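Local coordinates for protein short chain alcohol dehydrogenase-related dehydrogenase (Sinorhizobium meliloti, PDB 3TPC) that probably acts as an oxidoreductase of the short-chain dehydrogenase/reductase family, its physiological substrate not being established, at residues Asp61-Ala66 with Thr112-Leu117; Pro93-Leu98 with Gly102-Asp107; Gly134-Asp137 with Glu141-Val144; Pro176-Leu181 with Met240-Val245. All blocks are in the same frame, centred on the assembly; numbering follows the deposited sequence.

How the contacts relate
The four contacts show how chemistry follows place in a Rossmann-type fold. Contact 4 is the buried one, a nearly apolar meeting of helix 161-181 with the loop before the last strand. Contacts 1 and 3 lie at the surface and contact 2 is partly buried. Contacts 1 and 2 both use helix 106-132 and touch through Thr112 and Pro93, yet contact 1 is a light brush of threonine on a helix carbonyl, whereas contact 2 is rich in polar bonds, with a carboxylate stacked on an imidazole. Contact 3 closes the loop between that helix and strand 143-148 with hydrogen bonds, about 15 Å from contact 4, centre to centre. Contacts 1, 2 and 4 meet the second subunit.

Contact 1: residues Asp61-Ala66 with Thr112-Leu117; sequences DVTNEA and TVAVNL
Thr63 meets the helix of Ala114 and Val115 with little more than one oxygen, a worked example of how lightly a loop can lean on a helix. Its CB bond is directed toward the helix, and the first torsion, chi1 -104°, lies away from a staggered value and carries OG1 forward to the helix surface. Thr63 CB stays behind, 4.5 Å from Ala114 O, and the methyl Thr63 CG2 lies 5.3 Å from Ala114 CB. At the tip, Thr63 OG1 comes within 3.1 Å of Ala114 O, but the angle is too poor for a hydrogen bond, and Thr63 OG1 stands 4.1 Å from Val115 N. Beside it, Val62 presents CG1 to Val115 O at a loose 4.4 Å. Thr63 is presented by a type I turn from Asp61 to Asn64, closed by the backbone bond from Asn64 N to Asp61 O at 2.8 Å. Asn64 then caps the next helix through a weak bond from Ala66 N. The touched helix widens into a pi-type turn at 114-117 that includes Asn116, whose side chain packs against Tyr163 and Lys167, spaced as in the family's Tyr-x-x-x-Lys motif. The contact thus joins the link between edge strand 56-59 and helix 65-79 to the flank of helix 106-132, a helix that also meets helix 161-181 and the second subunit.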
loop_
_atom_site.group_PDB
_atom_site.type_symbol
_atom_site.label_atom_id
_atom_site.label_comp_id
_atom_site.label_asym_id
_atom_site.label_seq_id
_atom_site.Cartn_x
_atom_site.Cartn_y
_atom_site.Cartn_z
ATOM N N ASP D 61 32.018 6.743 7.349
ATOM C CA ASP D 61 31.219 5.546 7.084
ATOM C C ASP D 61 29.970 5.557 7.964
ATOM O O ASP D 61 30.007 5.196 9.158
ATOM C CB ASP D 61 32.027 4.260 7.329
ATOM C CG ASP D 61 31.219 2.965 7.052
ATOM O OD1 ASP D 61 30.040 3.012 6.563
ATOM O OD2 ASP D 61 31.783 1.878 7.347
ATOM N N VAL D 62 28.870 5.932 7.314
ATOM C CA VAL D 62 27.543 6.181 7.886
ATOM C C VAL D 62 27.050 4.977 8.737
ATOM O O VAL D 62 26.155 5.089 9.592
ATOM C CB VAL D 62 26.633 6.572 6.696
ATOM C CG1 VAL D 62 25.995 5.356 6.008
ATOM C CG2 VAL D 62 25.646 7.545 7.063
ATOM N N THR D 63 27.714 3.845 8.516
ATOM C CA THR D 63 27.482 2.560 9.193
ATOM C C THR D 63 28.217 2.333 10.537
ATOM O O THR D 63 27.738 1.574 11.428
ATOM C CB THR D 63 27.836 1.448 8.196
ATOM O OG1 THR D 63 26.608 0.892 7.687
ATOM C CG2 THR D 63 28.709 0.367 8.793
ATOM N N ASN D 64 29.373 2.977 10.671
ATOM C CA ASN D 64 30.196 2.929 11.872
ATOM C C ASN D 64 29.647 3.850 12.968
ATOM O O ASN D 64 29.413 5.031 12.727
ATOM C CB ASN D 64 31.616 3.351 11.483
ATOM C CG ASN D 64 32.617 3.088 12.570
ATOM O OD1 ASN D 64 32.670 3.811 13.565
ATOM N ND2 ASN D 64 33.439 2.062 12.376
ATOM N N GLU D 65 29.422 3.320 14.166
ATOM C CA GLU D 65 28.940 4.157 15.279
ATOM C C GLU D 65 29.897 5.328 15.614
ATOM O O GLU D 65 29.446 6.456 15.871
ATOM C CB GLU D 65 28.655 3.318 16.538
ATOM C CG GLU D 65 28.213 4.137 17.778
ATOM C CD GLU D 65 27.720 3.273 18.959
ATOM O OE1 GLU D 65 28.557 2.670 19.679
ATOM O OE2 GLU D 65 26.492 3.214 19.193
ATOM N N ALA D 66 31.202 5.079 15.600
ATOM C CA ALA D 66 32.154 6.148 15.991
ATOM C C ALA D 66 32.307 7.244 14.960
ATOM O O ALA D 66 32.519 8.392 15.310
ATOM C CB ALA D 66 33.528 5.588 16.411
ATOM N N THR D 112 24.580 -4.726 1.749
ATOM C CA THR D 112 23.610 -3.814 1.167
ATOM C C THR D 112 22.567 -3.373 2.172
ATOM O O THR D 112 22.181 -2.201 2.180
ATOM C CB THR D 112 22.889 -4.533 0.043
ATOM O OG1 THR D 112 23.841 -4.847 -0.970
ATOM C CG2 THR D 112 21.749 -3.690 -0.530
ATOM N N VAL D 113 22.103 -4.306 3.009
ATOM C CA VAL D 113 21.230 -3.964 4.136
ATOM C C VAL D 113 21.957 -3.029 5.107
ATOM O O VAL D 113 21.380 -2.058 5.576
ATOM C CB VAL D 113 20.709 -5.234 4.876
ATOM C CG1 VAL D 113 19.869 -4.873 6.100
ATOM C CG2 VAL D 113 19.856 -6.040 3.963
ATOM N N ALA D 114 23.236 -3.301 5.376
ATOM C CA ALA D 114 24.003 -2.484 6.310
ATOM C C ALA D 114 24.210 -1.022 5.814
ATOM O O ALA D 114 23.895 -0.056 6.531
ATOM C CB ALA D 114 25.298 -3.180 6.714
ATOM N N VAL D 115 24.606 -0.840 4.562
ATOM C CA VAL D 115 24.741 0.513 4.045
ATOM C C VAL D 115 23.380 1.227 3.958
ATOM O O VAL D 115 23.220 2.307 4.466
ATOM C CB VAL D 115 25.327 0.496 2.651
ATOM C CG1 VAL D 115 25.108 1.824 1.973
ATOM C CG2 VAL D 115 26.806 0.080 2.675
ATOM N N ASN D 116 22.403 0.593 3.312
ATOM C CA ASN D 116 21.124 1.230 3.017
ATOM C C ASN D 116 20.232 1.391 4.261
ATOM O O ASN D 116 19.680 2.457 4.474
ATOM C CB ASN D 116 20.413 0.498 1.862
ATOM C CG ASN D 116 21.134 0.690 0.510
ATOM O OD1 ASN D 116 21.717 1.719 0.259
ATOM N ND2 ASN D 116 21.090 -0.300 -0.337
ATOM N N LEU D 117 20.146 0.366 5.105
ATOM C CA LEU D 117 19.244 0.394 6.241
ATOM C C LEU D 117 19.924 0.733 7.603
ATOM O O LEU D 117 19.497 1.671 8.280
ATOM C CB LEU D 117 18.422 -0.908 6.303
ATOM C CG LEU D 117 17.573 -1.114 7.565
ATOM C CD1 LEU D 117 16.618 0.079 7.868
ATOM C CD2 LEU D 117 16.773 -2.379 7.427
#

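Contact 2: residues Pro93-Leu98 with Gly102-Asp107; sequences PGEKIL and GPHALD
Ile97 O is gripped by two groups of the facing loop: His104 N donates to it at 2.8 Å, and the CA-H of Pro103 adds a weaker contact, Pro103 CA lying 3.2 Å from the same Ile97 O. These hold Leu98 and Pro103 in a single beta bridge. The side chains then build a stack. Glu95, with CG anti to its N (chi1 -158°) and an extended chain, lies across the ring of His104. Its CG makes a CH-pi contact 4.1 Å from the His104 ring centroid, and its carboxylate carbon CD sits 3.7 Å above the middle of the His104 ring, the two planes only 8° apart. One carboxylate oxygen, OE2, takes Ala105 N at 3.1 Å from above the carboxylate plane, while OE1 bonds Ser108. The ring cannot easily turn, because His104 ND1 donates within its own plane to Ala105 O at 2.9 Å. At the ring's edge lies Ile97 N, which bonds Glu180 of the second subunit, and Phe121 of that subunit meets the imidazole edge-to-face. With an alanine at His104, the Glu95 carboxylate is likely to lose the ring it lies on, and Ala105 O its ND1 donor. A water bridges Lys96 O and, weakly, Gly102 O. The chemistry implies a loop tied to itself by several bonds just before helix 106-132: a carboxylate flat over an imidazole would probably favour some positive charge on the ring, while the Glu95 carboxylate, which accepts from the N-cap residue Ala105 and from Ser108, is likely to be stabilised by the helix dipole as well.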
loop_
_atom_site.group_PDB
_atom_site.type_symbol
_atom_site.label_atom_id
_atom_site.label_comp_id
_atom_site.label_asym_id
_atom_site.label_seq_id
_atom_site.Cartn_x
_atom_site.Cartn_y
_atom_site.Cartn_z
ATOM N N PRO D 93 23.271 -2.790 -5.744
ATOM C CA PRO D 93 23.631 -3.999 -6.518
ATOM C C PRO D 93 22.423 -4.745 -7.105
ATOM O O PRO D 93 21.266 -4.526 -6.707
ATOM C CB PRO D 93 24.342 -4.892 -5.496
ATOM C CG PRO D 93 23.902 -4.382 -4.162
ATOM C CD PRO D 93 23.599 -2.913 -4.312
ATOM N N GLY D 94 22.707 -5.583 -8.098
ATOM C CA GLY D 94 21.777 -6.580 -8.611
ATOM C C GLY D 94 22.549 -7.886 -8.558
ATOM O O GLY D 94 23.710 -7.940 -8.950
ATOM N N GLU D 95 21.910 -8.917 -8.021
ATOM C CA GLU D 95 22.451 -10.247 -7.924
ATOM C C GLU D 95 21.218 -11.129 -7.794
ATOM O O GLU D 95 20.296 -10.823 -7.010
ATOM C CB GLU D 95 23.299 -10.348 -6.655
ATOM C CG GLU D 95 24.350 -11.479 -6.645
ATOM C CD GLU D 95 25.273 -11.488 -5.398
ATOM O OE1 GLU D 95 25.542 -10.411 -4.812
ATOM O OE2 GLU D 95 25.752 -12.590 -5.021
ATOM N N LYS D 96 21.164 -12.214 -8.557
ATOM C CA LYS D 96 20.027 -13.117 -8.405
ATOM C C LYS D 96 20.117 -13.935 -7.125
ATOM O O LYS D 96 21.194 -14.227 -6.619
ATOM C CB LYS D 96 19.873 -14.032 -9.606
ATOM C CG LYS D 96 19.653 -13.286 -10.914
ATOM C CD LYS D 96 19.697 -14.209 -12.117
ATOM C CE LYS D 96 18.956 -13.545 -13.262
ATOM N NZ LYS D 96 19.004 -14.366 -14.512
ATOM N N ILE D 97 18.953 -14.280 -6.590
ATOM C CA ILE D 97 18.887 -15.211 -5.506
ATOM C C ILE D 97 19.587 -16.494 -5.919
ATOM O O ILE D 97 20.423 -16.969 -5.182
ATOM C CB ILE D 97 17.422 -15.524 -5.087
ATOM C CG1 ILE D 97 16.696 -14.227 -4.672
ATOM C CG2 ILE D 97 17.389 -16.623 -4.000
ATOM C CD1 ILE D 97 15.207 -14.405 -4.430
ATOM N N LEU D 98 19.220 -17.063 -7.078
ATOM C CA LEU D 98 19.790 -18.355 -7.514
ATOM C C LEU D 98 20.501 -18.088 -8.798
ATOM O O LEU D 98 19.887 -18.079 -9.829
ATOM C CB LEU D 98 18.699 -19.440 -7.730
ATOM C CG LEU D 98 18.005 -20.077 -6.548
ATOM C CD1 LEU D 98 17.162 -21.242 -7.001
ATOM C CD2 LEU D 98 18.968 -20.541 -5.445
ATOM N N GLY D 102 25.881 -20.009 -8.212
ATOM C CA GLY D 102 25.314 -20.579 -6.993
ATOM C C GLY D 102 24.363 -19.555 -6.390
ATOM O O GLY D 102 24.088 -18.523 -6.992
ATOM N N PRO D 103 23.849 -19.824 -5.197
ATOM C CA PRO D 103 23.013 -18.804 -4.540
ATOM C C PRO D 103 23.732 -17.492 -4.243
ATOM O O PRO D 103 24.970 -17.444 -4.140
ATOM C CB PRO D 103 22.549 -19.481 -3.232
ATOM C CG PRO D 103 23.353 -20.727 -3.114
ATOM C CD PRO D 103 23.901 -21.098 -4.462
ATOM N N HIS D 104 22.939 -16.441 -4.120
ATOM C CA HIS D 104 23.351 -15.098 -3.823
ATOM C C HIS D 104 24.255 -15.157 -2.603
ATOM O O HIS D 104 23.906 -15.799 -1.654
ATOM C CB HIS D 104 22.052 -14.399 -3.474
ATOM C CG HIS D 104 22.130 -12.918 -3.380
ATOM N ND1 HIS D 104 22.895 -12.270 -2.435
ATOM C CD2 HIS D 104 21.466 -11.951 -4.061
ATOM C CE1 HIS D 104 22.754 -10.963 -2.579
ATOM N NE2 HIS D 104 21.885 -10.742 -3.555
ATOM N N ALA D 105 25.426 -14.512 -2.613
ATOM C CA ALA D 105 26.307 -14.558 -1.437
ATOM C C ALA D 105 25.557 -14.003 -0.215
ATOM O O ALA D 105 24.829 -12.988 -0.328
ATOM C CB ALA D 105 27.531 -13.730 -1.688
ATOM N N LEU D 106 25.741 -14.624 0.942
ATOM C CA LEU D 106 25.156 -14.078 2.149
ATOM C C LEU D 106 25.634 -12.667 2.501
ATOM O O LEU D 106 24.834 -11.728 2.659
ATOM C CB LEU D 106 25.384 -14.994 3.356
ATOM C CG LEU D 106 24.470 -14.567 4.510
ATOM C CD1 LEU D 106 23.008 -14.437 3.971
ATOM C CD2 LEU D 106 24.546 -15.504 5.727
ATOM N N ASP D 107 26.929 -12.527 2.656
ATOM C CA ASP D 107 27.527 -11.296 3.152
ATOM C C ASP D 107 27.312 -10.108 2.218
ATOM O O ASP D 107 27.273 -8.986 2.671
ATOM C CB ASP D 107 29.025 -11.501 3.390
ATOM C CG ASP D 107 29.873 -11.043 2.192
ATOM O OD1 ASP D 107 30.114 -9.797 2.037
ATOM O OD2 ASP D 107 30.275 -11.904 1.385
HETATM O O HOH W 1 23.707 -15.205 -7.735
#

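Contact 3: residues Gly134-Asp137 with Glu141-Val144; sequences GEPD and ERGV
Two torsions set Asp137 against Glu141 and Arg142 against Pro136 and Gly134. In Asp137, chi1 77° sets CG between the backbone N and the carbonyl carbon, bringing OD1 to within 2.9 Å of Glu141 N, which donates from above the carboxylate plane, 47° out of it. In return Asp137 N donates to Glu141 O at 3.1 Å, so backbone and carboxylate join the two ends of the loop. Arg142 bends at chi3 (-133°), which folds its guanidinium over Pro136: Pro136 CD lies over one face, 3.8 Å from Arg142 CZ. From there Arg142 NH1 makes a weak bond to Gly134 O at 3.1 Å. Were a serine to stand at Arg142, Pro136 CD is likely to lose the guanidinium packed on it and Gly134 O its weak donor. Asp137 OD1 also takes weak bonds from Asp139 N and Gly140 N inside the loop, while Glu141 OE2 forms a salt bridge with Arg187 on strand 186-193. The chemistry is that of the surface loop that leads from helix 106-132 into strand 143-148: Asp137 OD2 and Glu141 OE1 stand 4.5 Å apart, a like-charge pair whose repulsion is likely to be eased by Arg187 and the surrounding backbone N-H groups.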
loop_
_atom_site.group_PDB
_atom_site.type_symbol
_atom_site.label_atom_id
_atom_site.label_comp_id
_atom_site.label_asym_id
_atom_site.label_seq_id
_atom_site.Cartn_x
_atom_site.Cartn_y
_atom_site.Cartn_z
ATOM N N GLY D 134 17.595 21.223 20.584
ATOM C CA GLY D 134 17.454 22.603 20.055
ATOM C C GLY D 134 16.107 23.234 20.377
ATOM O O GLY D 134 15.243 22.576 20.940
ATOM N N GLU D 135 15.949 24.517 20.045
ATOM C CA GLU D 135 14.690 25.259 20.219
ATOM C C GLU D 135 13.758 24.940 19.067
ATOM O O GLU D 135 14.189 24.834 17.911
ATOM C CB GLU D 135 14.949 26.748 20.087
ATOM C CG GLU D 135 14.951 27.631 21.292
ATOM C CD GLU D 135 15.321 29.098 20.874
ATOM O OE1 GLU D 135 14.470 30.006 21.066
ATOM O OE2 GLU D 135 16.452 29.336 20.329
ATOM N N PRO D 136 12.458 24.848 19.357
ATOM C CA PRO D 136 11.459 24.779 18.290
ATOM C C PRO D 136 11.462 26.057 17.474
ATOM O O PRO D 136 11.629 27.145 18.040
ATOM C CB PRO D 136 10.153 24.716 19.048
ATOM C CG PRO D 136 10.482 25.297 20.409
ATOM C CD PRO D 136 11.842 24.872 20.693
ATOM N N ASP D 137 11.272 25.925 16.164
ATOM C CA ASP D 137 11.122 27.069 15.282
ATOM C C ASP D 137 9.655 27.552 15.405
ATOM O O ASP D 137 8.935 27.087 16.298
ATOM C CB ASP D 137 11.618 26.730 13.847
ATOM C CG ASP D 137 10.611 25.880 13.034
ATOM O OD1 ASP D 137 9.549 25.454 13.583
ATOM O OD2 ASP D 137 10.888 25.631 11.827
ATOM N N GLU D 141 8.931 23.106 15.116
ATOM C CA GLU D 141 9.741 22.089 14.490
ATOM C C GLU D 141 11.206 22.175 14.939
ATOM O O GLU D 141 11.865 23.232 14.764
ATOM C CB GLU D 141 9.630 22.267 12.968
ATOM C CG GLU D 141 10.335 21.190 12.149
ATOM C CD GLU D 141 10.014 21.292 10.651
ATOM O OE1 GLU D 141 10.955 21.547 9.851
ATOM O OE2 GLU D 141 8.828 21.178 10.273
ATOM N N ARG D 142 11.725 21.087 15.515
ATOM C CA ARG D 142 13.176 21.010 15.845
ATOM C C ARG D 142 13.947 20.317 14.735
ATOM O O ARG D 142 15.142 20.533 14.609
ATOM C CB ARG D 142 13.466 20.367 17.239
ATOM C CG ARG D 142 12.987 21.258 18.439
ATOM C CD ARG D 142 13.051 20.607 19.831
ATOM N NE ARG D 142 11.794 20.850 20.553
ATOM C CZ ARG D 142 11.726 21.232 21.820
ATOM N NH1 ARG D 142 12.833 21.399 22.510
ATOM N NH2 ARG D 142 10.571 21.466 22.398
ATOM N N GLY D 143 13.284 19.511 13.899
ATOM C CA GLY D 143 14.002 18.862 12.775
ATOM C C GLY D 143 13.173 18.305 11.653
ATOM O O GLY D 143 11.958 18.150 11.782
ATOM N N VAL D 144 13.834 18.036 10.535
ATOM C CA VAL D 144 13.281 17.317 9.391
ATOM C C VAL D 144 14.309 16.255 9.013
ATOM O O VAL D 144 15.503 16.570 8.780
ATOM C CB VAL D 144 13.241 18.165 8.132
ATOM C CG1 VAL D 144 12.248 17.591 7.088
ATOM C CG2 VAL D 144 12.942 19.538 8.473
#

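Contact 4: residues Pro176-Leu181 with Met240-Val245; sequences PAAREL and MLNGEV
Ala178 offers its methyl to Asn242 and Gly243, the only residues of the loop 240-245 that touch 176-181, and the loop reaches them from Met240, present as selenomethionine. Leu241 follows, its carbonyl oxygen bonded to Arg187 on strand 186-193. At Asn242 the first torsion, chi1 -164°, carries the side chain over the alanine, and Asn242 CG comes to 3.9 Å from Ala178 CB. Gly243 comes closest in backbone terms: its CA lies 3.7 Å from Ala178 CB, and the two CA atoms are 5.2 Å apart, a distance that the small alanine side chain permits. With phi at 68°, Gly243 adopts a conformation that favours glycine, and a CB on it would itself lie near the Ala178 methyl. In this Rossmann-type sheet the turn delivers the chain to strand 245-248, the last of seven parallel strands, while helix 161-181 packs over the sheet and also meets the second subunit, where Arg179 NH1 bonds Gly156 O of that neighbouring chain. Gly243 and Glu244 make backbone bonds to Val188 and Thr190 of the neighbouring strand. The CB bond of Glu244 is directed away from the helix; Glu244 OE1 takes a weak bond from Val245 N at 3.0 Å, and its OE2 accepts from Arg247 N of the third subunit. Val245, in strand 245-248, rests its side chain on Ala171 and Thr174 of helix 161-181.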
loop_
_atom_site.group_PDB
_atom_site.type_symbol
_atom_site.label_atom_id
_atom_site.label_comp_id
_atom_site.label_asym_id
_atom_site.label_seq_id
_atom_site.Cartn_x
_atom_site.Cartn_y
_atom_site.Cartn_z
ATOM N N PRO D 176 6.987 4.676 12.110
ATOM C CA PRO D 176 7.285 4.592 13.534
ATOM C C PRO D 176 8.229 5.671 14.051
ATOM O O PRO D 176 8.112 6.088 15.198
ATOM C CB PRO D 176 7.970 3.194 13.651
ATOM C CG PRO D 176 8.204 2.755 12.288
ATOM C CD PRO D 176 7.090 3.339 11.516
ATOM N N ALA D 177 9.162 6.100 13.197
ATOM C CA ALA D 177 10.071 7.186 13.518
ATOM C C ALA D 177 9.339 8.528 13.645
ATOM O O ALA D 177 9.507 9.184 14.660
ATOM C CB ALA D 177 11.194 7.242 12.548
ATOM N N ALA D 178 8.491 8.922 12.674
ATOM C CA ALA D 178 7.700 10.165 12.794
ATOM C C ALA D 178 6.793 10.151 14.031
ATOM O O ALA D 178 6.539 11.197 14.640
ATOM C CB ALA D 178 6.826 10.361 11.520
ATOM N N ARG D 179 6.273 8.960 14.367
ATOM C CA ARG D 179 5.396 8.774 15.495
ATOM C C ARG D 179 6.129 8.959 16.796
ATOM O O ARG D 179 5.619 9.661 17.709
ATOM C CB ARG D 179 4.714 7.413 15.469
ATOM C CG ARG D 179 3.475 7.398 14.609
ATOM C CD ARG D 179 3.062 5.982 14.380
ATOM N NE ARG D 179 1.633 5.861 14.119
ATOM C CZ ARG D 179 0.971 4.713 13.948
ATOM N NH1 ARG D 179 1.588 3.517 13.980
ATOM N NH2 ARG D 179 -0.344 4.767 13.760
ATOM N N GLU D 180 7.305 8.350 16.916
ATOM C CA GLU D 180 8.104 8.622 18.117
ATOM C C GLU D 180 8.605 10.070 18.150
ATOM O O GLU D 180 8.399 10.807 19.137
ATOM C CB GLU D 180 9.296 7.716 18.254
ATOM C CG GLU D 180 9.970 7.990 19.597
ATOM C CD GLU D 180 11.298 7.265 19.779
ATOM O OE1 GLU D 180 11.407 6.139 19.204
ATOM O OE2 GLU D 180 12.202 7.808 20.519
ATOM N N LEU D 181 9.246 10.490 17.070
ATOM C CA LEU D 181 9.925 11.751 17.118
ATOM C C LEU D 181 8.977 12.983 17.097
ATOM O O LEU D 181 9.404 14.100 17.344
ATOM C CB LEU D 181 10.998 11.760 16.027
ATOM C CG LEU D 181 12.414 11.189 16.305
ATOM C CD1 LEU D 181 12.680 10.477 17.664
ATOM C CD2 LEU D 181 12.936 10.383 15.131
HETATM N N MSE D 240 3.111 20.122 6.973
HETATM C CA MSE D 240 2.136 19.063 6.974
HETATM C C MSE D 240 2.710 17.721 6.442
HETATM O O MSE D 240 2.144 16.635 6.743
HETATM C CB MSE D 240 0.840 19.527 6.265
HETATM C CG MSE D 240 -0.114 20.331 7.239
HETATM SE SE MSE D 240 -0.732 19.374 8.862
HETATM C CE MSE D 240 -2.007 18.208 8.036
ATOM N N LEU D 241 3.800 17.731 5.680
ATOM C CA LEU D 241 4.362 16.436 5.233
ATOM C C LEU D 241 5.081 15.715 6.363
ATOM O O LEU D 241 6.072 16.212 6.870
ATOM C CB LEU D 241 5.256 16.565 3.990
ATOM C CG LEU D 241 4.516 16.813 2.654
ATOM C CD1 LEU D 241 5.436 17.436 1.607
ATOM C CD2 LEU D 241 3.805 15.584 2.112
ATOM N N ASN D 242 4.567 14.548 6.776
ATOM C CA ASN D 242 5.180 13.774 7.863
ATOM C C ASN D 242 4.736 12.300 7.819
ATOM O O ASN D 242 3.641 12.004 7.460
ATOM C CB ASN D 242 4.858 14.438 9.224
ATOM C CG ASN D 242 5.735 13.949 10.354
ATOM O OD1 ASN D 242 5.401 14.149 11.520
ATOM N ND2 ASN D 242 6.880 13.361 10.039
ATOM N N GLY D 243 5.613 11.388 8.144
ATOM C CA GLY D 243 5.308 9.930 8.202
ATOM C C GLY D 243 5.006 9.263 6.856
ATOM O O GLY D 243 4.376 8.181 6.832
ATOM N N GLU D 244 5.426 9.878 5.744
ATOM C CA GLU D 244 4.993 9.359 4.417
ATOM C C GLU D 244 6.126 9.047 3.459
ATOM O O GLU D 244 7.254 9.499 3.635
ATOM C CB GLU D 244 3.978 10.335 3.791
ATOM C CG GLU D 244 3.789 10.329 2.272
ATOM C CD GLU D 244 2.775 9.306 1.732
ATOM O OE1 GLU D 244 2.813 8.136 2.164
ATOM O OE2 GLU D 244 1.954 9.644 0.836
ATOM N N VAL D 245 5.811 8.191 2.494
ATOM C CA VAL D 245 6.709 7.788 1.464
ATOM C C VAL D 245 6.187 8.364 0.140
ATOM O O VAL D 245 5.100 8.020 -0.307
ATOM C CB VAL D 245 6.773 6.256 1.362
ATOM C CG1 VAL D 245 7.760 5.848 0.286
ATOM C CG2 VAL D 245 7.211 5.643 2.714
#